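Local structure of D-aminoacyl-tRNA deacylase (1YQE) at residues Pro106-Pro114 and Phe230-Glu239; Phe134-His142 and Thr197-Leu208. The protein probably hydrolyses D-aminoacyl-tRNAs to free tRNA and D-amino acids, a zinc-dependent proofreading reaction that limits the toxicity of mischarged tRNA. All blocks are in the same frame, centred on the assembly; numbering follows the deposited sequence.

Interaction 1: Pro106-Pro114 and Phe230-Glu239; sequences PYSLAKPSP and FLVKAVKLSE
K111 closes one end of this contact by giving its ammonium group two acceptors at the C-terminal end of the helix. NZ donates to the backbone oxygen L237 O at 2.9 Å and forms a salt bridge with E239 OE1, also at 2.9 Å, on the anti lone pair of that oxygen. The lysine chain bends at chi2 (73°), which lays CD beside L237 CD1 before NZ turns to the carbonyl. With an alanine here, E239 would probably be left without its positive mate and L237 O without this side-chain donor. Next along the loop, P112 sets its ring against the helix, CG at 3.5 Å from S238 OG. L109 points into the middle of the interface: its CD1 lies 3.6 Å from A234 CB, its CG 3.6 Å from F230 CZ, while L237 CD2 rests against the carbonyl oxygens of L109 and A110. At the far end the edge of the Y107 ring approaches one face of F230 in a T-shaped stack, planes at 83°. F230 reaches it with CG anti to its backbone N (-171°), which also brings its ring edge to Y107 O.

The helix packs lengthwise along an extended, irregular loop that follows strand 88-92 and leads into helix 114-125. Its C-terminal end is a Schellman motif in which E239 takes the positive-phi position, and this turn presents the carboxylate to K111. S238 OG folds back onto A234 O, which S238 N meets from the opposite face of the carbonyl plane. One water accepts from L109 N and weakly from K233 NZ; another accepts weakly from K111 NZ and donates to K236 O. Farther out, H216 of strand 212-218 donates to A110 O, and S108 OG is bonded to E147.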
loop_
_atom_site.group_PDB
_atom_site.type_symbol
_atom_site.label_atom_id
_atom_site.label_comp_id
_atom_site.label_asym_id
_atom_site.label_seq_id
_atom_site.Cartn_x
_atom_site.Cartn_y
_atom_site.Cartn_z
ATOM N N PRO A 106 -0.871 -15.013 11.007
ATOM C CA PRO A 106 -0.869 -14.081 12.139
ATOM C C PRO A 106 0.511 -13.454 12.326
ATOM O O PRO A 106 1.524 -14.054 11.964
ATOM C CB PRO A 106 -1.245 -14.970 13.325
ATOM C CG PRO A 106 -2.045 -16.069 12.695
ATOM C CD PRO A 106 -1.270 -16.363 11.438
ATOM N N TYR A 107 0.538 -12.245 12.877
ATOM C CA TYR A 107 1.786 -11.545 13.156
ATOM C C TYR A 107 2.820 -11.628 12.043
ATOM O O TYR A 107 4.011 -11.794 12.305
ATOM C CB TYR A 107 2.389 -12.080 14.456
ATOM C CG TYR A 107 1.482 -11.873 15.648
ATOM C CD1 TYR A 107 1.333 -10.609 16.221
ATOM C CD2 TYR A 107 0.731 -12.926 16.168
ATOM C CE1 TYR A 107 0.455 -10.397 17.283
ATOM C CE2 TYR A 107 -0.150 -12.724 17.228
ATOM C CZ TYR A 107 -0.281 -11.460 17.779
ATOM O OH TYR A 107 -1.151 -11.250 18.827
ATOM N N SER A 108 2.359 -11.511 10.803
ATOM C CA SER A 108 3.241 -11.555 9.642
ATOM C C SER A 108 2.929 -10.326 8.788
ATOM O O SER A 108 1.767 -9.987 8.575
ATOM C CB SER A 108 3.001 -12.838 8.846
ATOM O OG SER A 108 3.973 -12.993 7.829
ATOM N N LEU A 109 3.972 -9.663 8.306
ATOM C CA LEU A 109 3.809 -8.453 7.512
ATOM C C LEU A 109 4.447 -8.556 6.133
ATOM O O LEU A 109 5.503 -9.162 5.976
ATOM C CB LEU A 109 4.437 -7.270 8.257
ATOM C CG LEU A 109 3.929 -6.929 9.663
ATOM C CD1 LEU A 109 4.857 -5.907 10.318
ATOM C CD2 LEU A 109 2.505 -6.393 9.567
ATOM N N ALA A 110 3.804 -7.959 5.135
ATOM C CA ALA A 110 4.353 -7.961 3.787
ATOM C C ALA A 110 5.347 -6.808 3.695
ATOM O O ALA A 110 5.240 -5.821 4.423
ATOM C CB ALA A 110 3.238 -7.781 2.761
ATOM N N LYS A 111 6.329 -6.942 2.814
ATOM C CA LYS A 111 7.325 -5.898 2.623
ATOM C C LYS A 111 6.653 -4.692 1.953
ATOM O O LYS A 111 6.097 -4.815 0.869
ATOM C CB LYS A 111 8.457 -6.430 1.733
ATOM C CG LYS A 111 9.542 -5.422 1.350
ATOM C CD LYS A 111 10.464 -5.097 2.504
ATOM C CE LYS A 111 11.717 -4.378 2.010
ATOM N NZ LYS A 111 12.655 -4.049 3.115
ATOM N N PRO A 112 6.680 -3.516 2.599
ATOM C CA PRO A 112 6.050 -2.336 1.989
ATOM C C PRO A 112 6.913 -1.690 0.905
ATOM O O PRO A 112 8.068 -2.065 0.714
ATOM C CB PRO A 112 5.838 -1.403 3.179
ATOM C CG PRO A 112 7.001 -1.723 4.062
ATOM C CD PRO A 112 7.087 -3.240 3.989
ATOM N N SER A 113 6.336 -0.727 0.192
ATOM C CA SER A 113 7.052 0.005 -0.855
ATOM C C SER A 113 6.691 1.471 -0.614
ATOM O O SER A 113 5.963 2.086 -1.396
ATOM C CB SER A 113 6.577 -0.445 -2.240
ATOM O OG SER A 113 7.433 0.045 -3.260
ATOM N N PRO A 114 7.204 2.044 0.487
ATOM C CA PRO A 114 6.980 3.427 0.932
ATOM C C PRO A 114 7.175 4.540 -0.087
ATOM O O PRO A 114 6.369 5.469 -0.151
ATOM C CB PRO A 114 7.931 3.567 2.122
ATOM C CG PRO A 114 8.025 2.171 2.644
ATOM C CD PRO A 114 8.163 1.372 1.381
ATOM N N PHE A 230 7.369 -6.815 17.607
ATOM C CA PHE A 230 6.609 -6.791 16.369
ATOM C C PHE A 230 6.813 -5.428 15.705
ATOM O O PHE A 230 6.983 -5.343 14.491
ATOM C CB PHE A 230 5.120 -7.006 16.638
ATOM C CG PHE A 230 4.306 -7.203 15.390
ATOM C CD1 PHE A 230 4.421 -8.372 14.649
ATOM C CD2 PHE A 230 3.437 -6.208 14.945
ATOM C CE1 PHE A 230 3.683 -8.554 13.482
ATOM C CE2 PHE A 230 2.695 -6.379 13.779
ATOM C CZ PHE A 230 2.817 -7.551 13.047
ATOM N N LEU A 231 6.788 -4.363 16.503
ATOM C CA LEU A 231 6.989 -3.025 15.956
ATOM C C LEU A 231 8.386 -2.880 15.359
ATOM O O LEU A 231 8.564 -2.201 14.350
ATOM C CB LEU A 231 6.762 -1.956 17.029
ATOM C CG LEU A 231 5.296 -1.708 17.402
ATOM C CD1 LEU A 231 5.216 -0.587 18.438
ATOM C CD2 LEU A 231 4.502 -1.332 16.153
ATOM N N VAL A 232 9.378 -3.515 15.979
ATOM C CA VAL A 232 10.742 -3.453 15.456
ATOM C C VAL A 232 10.788 -4.136 14.092
ATOM O O VAL A 232 11.457 -3.660 13.170
ATOM C CB VAL A 232 11.746 -4.143 16.406
ATOM C CG1 VAL A 232 13.069 -4.382 15.689
ATOM C CG2 VAL A 232 11.967 -3.275 17.636
ATOM N N LYS A 233 10.069 -5.250 13.966
ATOM C CA LYS A 233 10.007 -5.980 12.706
ATOM C C LYS A 233 9.377 -5.109 11.619
ATOM O O LYS A 233 9.819 -5.112 10.471
ATOM C CB LYS A 233 9.171 -7.257 12.850
ATOM C CG LYS A 233 8.857 -7.905 11.503
ATOM C CD LYS A 233 7.630 -8.821 11.546
ATOM C CE LYS A 233 7.894 -10.110 12.300
ATOM N NZ LYS A 233 6.765 -11.075 12.141
ATOM N N ALA A 234 8.327 -4.378 11.985
ATOM C CA ALA A 234 7.642 -3.503 11.039
ATOM C C ALA A 234 8.569 -2.378 10.573
ATOM O O ALA A 234 8.649 -2.078 9.382
ATOM C CB ALA A 234 6.393 -2.913 11.688
ATOM N N VAL A 235 9.255 -1.756 11.523
ATOM C CA VAL A 235 10.175 -0.666 11.211
ATOM C C VAL A 235 11.297 -1.122 10.279
ATOM O O VAL A 235 11.560 -0.486 9.259
ATOM C CB VAL A 235 10.777 -0.072 12.510
ATOM C CG1 VAL A 235 12.053 0.708 12.213
ATOM C CG2 VAL A 235 9.757 0.842 13.170
ATOM N N LYS A 236 11.948 -2.229 10.622
ATOM C CA LYS A 236 13.040 -2.734 9.798
ATOM C C LYS A 236 12.551 -3.154 8.421
ATOM O O LYS A 236 13.221 -2.920 7.412
ATOM C CB LYS A 236 13.735 -3.907 10.495
ATOM C CG LYS A 236 14.445 -3.518 11.774
ATOM C CD LYS A 236 15.054 -4.729 12.477
ATOM C CE LYS A 236 16.191 -5.342 11.675
ATOM N NZ LYS A 236 16.813 -6.485 12.401
ATOM N N LEU A 237 11.374 -3.768 8.374
ATOM C CA LEU A 237 10.791 -4.214 7.115
ATOM C C LEU A 237 10.454 -3.006 6.234
ATOM O O LEU A 237 10.657 -3.027 5.021
ATOM C CB LEU A 237 9.522 -5.027 7.396
ATOM C CG LEU A 237 8.962 -5.888 6.263
ATOM C CD1 LEU A 237 10.000 -6.923 5.852
ATOM C CD2 LEU A 237 7.680 -6.573 6.728
ATOM N N SER A 238 9.945 -1.951 6.859
ATOM C CA SER A 238 9.574 -0.731 6.149
ATOM C C SER A 238 10.779 0.137 5.806
ATOM O O SER A 238 10.668 1.058 5.003
ATOM C CB SER A 238 8.604 0.096 6.999
ATOM O OG SER A 238 7.430 -0.637 7.313
ATOM N N GLU A 239 11.923 -0.163 6.413
ATOM C CA GLU A 239 13.147 0.616 6.217
ATOM C C GLU A 239 12.878 2.028 6.740
ATOM O O GLU A 239 13.398 3.023 6.232
ATOM C CB GLU A 239 13.559 0.624 4.732
ATOM C CG GLU A 239 13.851 -0.791 4.211
ATOM C CD GLU A 239 14.445 -0.841 2.808
ATOM O OE1 GLU A 239 14.387 -1.928 2.193
ATOM O OE2 GLU A 239 14.979 0.181 2.323
HETATM O O HOH W 1 6.505 -10.747 8.824
HETATM O O HOH W 2 14.232 -5.099 5.563
#

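Interaction 2: Phe134-His142 and Thr197-Leu208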
loop_
_atom_site.group_PDB
_atom_site.type_symbol
_atom_site.label_atom_id
_atom_site.label_comp_id
_atom_site.label_asym_id
_atom_site.label_seq_id
_atom_site.Cartn_x
_atom_site.Cartn_y
_atom_site.Cartn_z
ATOM N N PHE A 134 -15.221 11.502 -5.320
ATOM C CA PHE A 134 -14.294 10.573 -4.681
ATOM C C PHE A 134 -13.359 11.259 -3.700
ATOM O O PHE A 134 -13.036 12.437 -3.837
ATOM C CB PHE A 134 -13.445 9.838 -5.722
ATOM C CG PHE A 134 -14.094 8.611 -6.282
ATOM C CD1 PHE A 134 -15.175 8.710 -7.152
ATOM C CD2 PHE A 134 -13.626 7.345 -5.933
ATOM C CE1 PHE A 134 -15.781 7.565 -7.667
ATOM C CE2 PHE A 134 -14.228 6.196 -6.442
ATOM C CZ PHE A 134 -15.306 6.309 -7.312
ATOM N N GLU A 135 -12.913 10.499 -2.712
ATOM C CA GLU A 135 -12.003 11.018 -1.710
ATOM C C GLU A 135 -10.857 10.031 -1.555
ATOM O O GLU A 135 -11.038 8.834 -1.755
ATOM C CB GLU A 135 -12.741 11.180 -0.379
ATOM C CG GLU A 135 -11.918 11.805 0.725
ATOM C CD GLU A 135 -12.719 11.999 2.000
ATOM O OE1 GLU A 135 -13.745 12.715 1.957
ATOM O OE2 GLU A 135 -12.324 11.434 3.043
ATOM N N PHE A 136 -9.671 10.530 -1.229
ATOM C CA PHE A 136 -8.536 9.641 -1.029
ATOM C C PHE A 136 -8.320 9.392 0.454
ATOM O O PHE A 136 -8.535 10.273 1.281
ATOM C CB PHE A 136 -7.235 10.225 -1.578
ATOM C CG PHE A 136 -6.018 9.508 -1.066
ATOM C CD1 PHE A 136 -5.718 8.223 -1.511
ATOM C CD2 PHE A 136 -5.237 10.066 -0.063
ATOM C CE1 PHE A 136 -4.662 7.502 -0.959
ATOM C CE2 PHE A 136 -4.178 9.352 0.498
ATOM C CZ PHE A 136 -3.894 8.064 0.045
ATOM N N THR A 137 -7.872 8.187 0.782
ATOM C CA THR A 137 -7.592 7.854 2.160
ATOM C C THR A 137 -6.657 6.660 2.246
ATOM O O THR A 137 -6.672 5.766 1.395
ATOM C CB THR A 137 -8.882 7.526 2.948
ATOM O OG1 THR A 137 -8.573 7.426 4.345
ATOM C CG2 THR A 137 -9.482 6.206 2.478
ATOM N N MET A 138 -5.816 6.670 3.266
ATOM C CA MET A 138 -4.920 5.561 3.500
ATOM C C MET A 138 -5.773 4.555 4.255
ATOM O O MET A 138 -6.843 4.898 4.770
ATOM C CB MET A 138 -3.762 5.980 4.402
ATOM C CG MET A 138 -2.702 6.834 3.745
ATOM S SD MET A 138 -1.836 5.942 2.445
ATOM C CE MET A 138 -0.863 4.785 3.414
ATOM N N GLU A 139 -5.313 3.312 4.280
ATOM C CA GLU A 139 -5.963 2.257 5.039
ATOM C C GLU A 139 -4.821 1.729 5.885
ATOM O O GLU A 139 -3.681 1.683 5.422
ATOM C CB GLU A 139 -6.469 1.132 4.141
ATOM C CG GLU A 139 -7.827 1.352 3.516
ATOM C CD GLU A 139 -8.278 0.143 2.723
ATOM O OE1 GLU A 139 -8.414 -0.942 3.328
ATOM O OE2 GLU A 139 -8.492 0.270 1.497
ATOM N N VAL A 140 -5.101 1.357 7.126
ATOM C CA VAL A 140 -4.051 0.818 7.975
ATOM C C VAL A 140 -3.653 -0.538 7.409
ATOM O O VAL A 140 -4.316 -1.064 6.511
ATOM C CB VAL A 140 -4.546 0.623 9.423
ATOM C CG1 VAL A 140 -4.863 1.971 10.049
ATOM C CG2 VAL A 140 -5.774 -0.275 9.428
ATOM N N THR A 141 -2.564 -1.098 7.920
ATOM C CA THR A 141 -2.111 -2.410 7.483
ATOM C C THR A 141 -3.135 -3.437 7.951
ATOM O O THR A 141 -3.521 -3.442 9.116
ATOM C CB THR A 141 -0.748 -2.757 8.099
ATOM O OG1 THR A 141 0.244 -1.868 7.572
ATOM C CG2 THR A 141 -0.360 -4.190 7.790
ATOM N N HIS A 142 -3.588 -4.285 7.037
ATOM C CA HIS A 142 -4.558 -5.322 7.366
ATOM C C HIS A 142 -4.768 -6.276 6.198
ATOM O O HIS A 142 -4.473 -5.946 5.048
ATOM C CB HIS A 142 -5.902 -4.703 7.745
ATOM C CG HIS A 142 -6.599 -4.035 6.604
ATOM N ND1 HIS A 142 -7.867 -4.387 6.198
ATOM C CD2 HIS A 142 -6.197 -3.046 5.771
ATOM C CE1 HIS A 142 -8.216 -3.645 5.160
ATOM N NE2 HIS A 142 -7.220 -2.823 4.881
ATOM N N THR A 197 -8.012 5.320 13.548
ATOM C CA THR A 197 -9.073 4.429 13.105
ATOM C C THR A 197 -8.593 3.741 11.823
ATOM O O THR A 197 -7.539 4.097 11.290
ATOM C CB THR A 197 -10.372 5.210 12.838
ATOM O OG1 THR A 197 -10.081 6.370 12.049
ATOM C CG2 THR A 197 -11.008 5.639 14.157
ATOM N N HIS A 198 -9.361 2.774 11.327
ATOM C CA HIS A 198 -8.977 2.014 10.137
ATOM C C HIS A 198 -8.605 2.807 8.884
ATOM O O HIS A 198 -7.889 2.293 8.020
ATOM C CB HIS A 198 -10.064 0.985 9.787
ATOM C CG HIS A 198 -11.385 1.590 9.431
ATOM N ND1 HIS A 198 -12.110 2.371 10.307
ATOM C CD2 HIS A 198 -12.121 1.516 8.297
ATOM C CE1 HIS A 198 -13.234 2.752 9.729
ATOM N NE2 HIS A 198 -13.266 2.247 8.508
ATOM N N TYR A 199 -9.086 4.040 8.767
ATOM C CA TYR A 199 -8.749 4.855 7.600
ATOM C C TYR A 199 -7.622 5.851 7.884
ATOM O O TYR A 199 -7.406 6.792 7.117
ATOM C CB TYR A 199 -9.981 5.597 7.066
ATOM C CG TYR A 199 -10.920 4.726 6.253
ATOM C CD1 TYR A 199 -10.424 3.813 5.318
ATOM C CD2 TYR A 199 -12.305 4.836 6.392
ATOM C CE1 TYR A 199 -11.282 3.031 4.541
ATOM C CE2 TYR A 199 -13.176 4.057 5.618
ATOM C CZ TYR A 199 -12.657 3.158 4.695
ATOM O OH TYR A 199 -13.511 2.383 3.934
ATOM N N ALA A 200 -6.917 5.638 8.993
ATOM C CA ALA A 200 -5.778 6.476 9.385
ATOM C C ALA A 200 -5.853 7.929 8.916
ATOM O O ALA A 200 -5.143 8.325 7.993
ATOM C CB ALA A 200 -4.490 5.842 8.873
ATOM N N PRO A 201 -6.706 8.743 9.559
ATOM C CA PRO A 201 -6.893 10.162 9.223
ATOM C C PRO A 201 -5.609 10.994 9.271
ATOM O O PRO A 201 -5.292 11.723 8.324
ATOM C CB PRO A 201 -7.907 10.635 10.267
ATOM C CG PRO A 201 -8.653 9.394 10.626
ATOM C CD PRO A 201 -7.566 8.355 10.690
ATOM N N ARG A 202 -4.875 10.896 10.375
ATOM C CA ARG A 202 -3.638 11.658 10.524
ATOM C C ARG A 202 -2.640 11.253 9.443
ATOM O O ARG A 202 -2.081 12.107 8.748
ATOM C CB ARG A 202 -3.014 11.427 11.910
ATOM C CG ARG A 202 -3.900 11.797 13.109
ATOM C CD ARG A 202 -4.128 13.303 13.239
ATOM N NE ARG A 202 -5.086 13.811 12.260
ATOM C CZ ARG A 202 -6.383 13.521 12.260
ATOM N NH1 ARG A 202 -6.894 12.722 13.189
ATOM N NH2 ARG A 202 -7.174 14.026 11.325
ATOM N N GLN A 203 -2.425 9.949 9.298
ATOM C CA GLN A 203 -1.486 9.439 8.299
ATOM C C GLN A 203 -1.873 9.852 6.879
ATOM O O GLN A 203 -1.008 10.116 6.047
ATOM C CB GLN A 203 -1.380 7.913 8.394
ATOM C CG GLN A 203 -0.793 7.419 9.713
ATOM C CD GLN A 203 -1.859 7.067 10.735
ATOM O OE1 GLN A 203 -2.823 7.807 10.926
ATOM N NE2 GLN A 203 -1.683 5.932 11.404
ATOM N N THR A 204 -3.169 9.907 6.602
ATOM C CA THR A 204 -3.646 10.316 5.283
ATOM C C THR A 204 -3.246 11.772 5.010
ATOM O O THR A 204 -2.788 12.107 3.916
ATOM C CB THR A 204 -5.187 10.182 5.183
ATOM O OG1 THR A 204 -5.548 8.796 5.254
ATOM C CG2 THR A 204 -5.703 10.766 3.873
ATOM N N GLU A 205 -3.419 12.636 6.007
ATOM C CA GLU A 205 -3.066 14.047 5.858
ATOM C C GLU A 205 -1.549 14.167 5.677
ATOM O O GLU A 205 -1.062 14.983 4.890
ATOM C CB GLU A 205 -3.511 14.831 7.096
ATOM C CG GLU A 205 -4.974 14.623 7.443
ATOM C CD GLU A 205 -5.367 15.244 8.773
ATOM O OE1 GLU A 205 -4.560 15.181 9.724
ATOM O OE2 GLU A 205 -6.490 15.782 8.872
ATOM N N ILE A 206 -0.805 13.340 6.403
ATOM C CA ILE A 206 0.647 13.358 6.304
ATOM C C ILE A 206 1.084 12.908 4.906
ATOM O O ILE A 206 2.021 13.473 4.330
ATOM C CB ILE A 206 1.290 12.461 7.409
ATOM C CG1 ILE A 206 1.164 13.170 8.766
ATOM C CG2 ILE A 206 2.771 12.181 7.086
ATOM C CD1 ILE A 206 1.557 12.323 9.971
ATOM N N MET A 207 0.399 11.910 4.351
ATOM C CA MET A 207 0.725 11.410 3.010
ATOM C C MET A 207 0.460 12.461 1.930
ATOM O O MET A 207 1.201 12.570 0.950
ATOM C CB MET A 207 -0.101 10.161 2.688
ATOM C CG MET A 207 0.364 8.898 3.391
ATOM S SD MET A 207 2.016 8.408 2.798
ATOM C CE MET A 207 1.596 7.518 1.315
ATOM N N LEU A 208 -0.602 13.237 2.113
ATOM C CA LEU A 208 -0.973 14.253 1.134
ATOM C C LEU A 208 -0.266 15.605 1.232
ATOM O O LEU A 208 -0.178 16.326 0.230
ATOM C CB LEU A 208 -2.487 14.493 1.198
ATOM C CG LEU A 208 -3.427 13.380 0.735
ATOM C CD1 LEU A 208 -4.842 13.649 1.236
ATOM C CD2 LEU A 208 -3.401 13.292 -0.777
#
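M138 N donates almost straight (170°) to T204 OG1 at 2.9 Å, and the same hydroxyl donates to A200 O at 2.8 Å, from above that carbonyl plane. T204 thus links the strand to the start of its own helix, where A200 O also accepts from T204 N. Holding OG1 anti to the carbonyl carbon (chi1 -66°) turns it to M138 and leaves CG2 for F136. A second bond, V140 N to H198 O at 3.1 Å, joins the chain beyond the strand to the type I turn of T197-A200.

The strand, 135-138, is an edge strand of the eight-stranded mixed sheet, bonded on its inner side to strand 88-92; helix 201-208 runs across it at 111°, with the axes 7.2 Å apart.

Along this crossing M138, bent at chi2 and chi3, meets M207 at about a right angle, CG to CG 3.7 Å. F136 CD2 lies 3.8 Å from L208 CD2, and V121 of helix 114-125 touches F136, M207 and L208 alike. Y199 stands beside E139, whose CG sits at its ring edge, while H198 CD2 covers the centre of one face; Y199 OH goes on to D84. E139, near the bound pyrophosphate, is held through OE2 by T90 and accepts from H142 NE2 at OE1.

Along the chain, the loop 106-114 comes first and runs into helix 114-125; strand 135-138 and the residues up to 142 follow. Interaction 2 closes first, when 197-208 returns to 134-142 after 54 intervening residues. Interaction 1 closes later, as 230-239 meets 106-114, so its longer loop of 115 residues contains the whole of interaction 2. The centres lie 18 Å apart, yet the two touch directly where L109 CD2 packs on T141 CG2 at 4.0 Å. H216 bridges them as well, bonding A110 O and T141 OG1. Interaction 1 ties the loop after strand 88-92, and interaction 2 the edge strand 135-138, to helices that flank the parallel sheet.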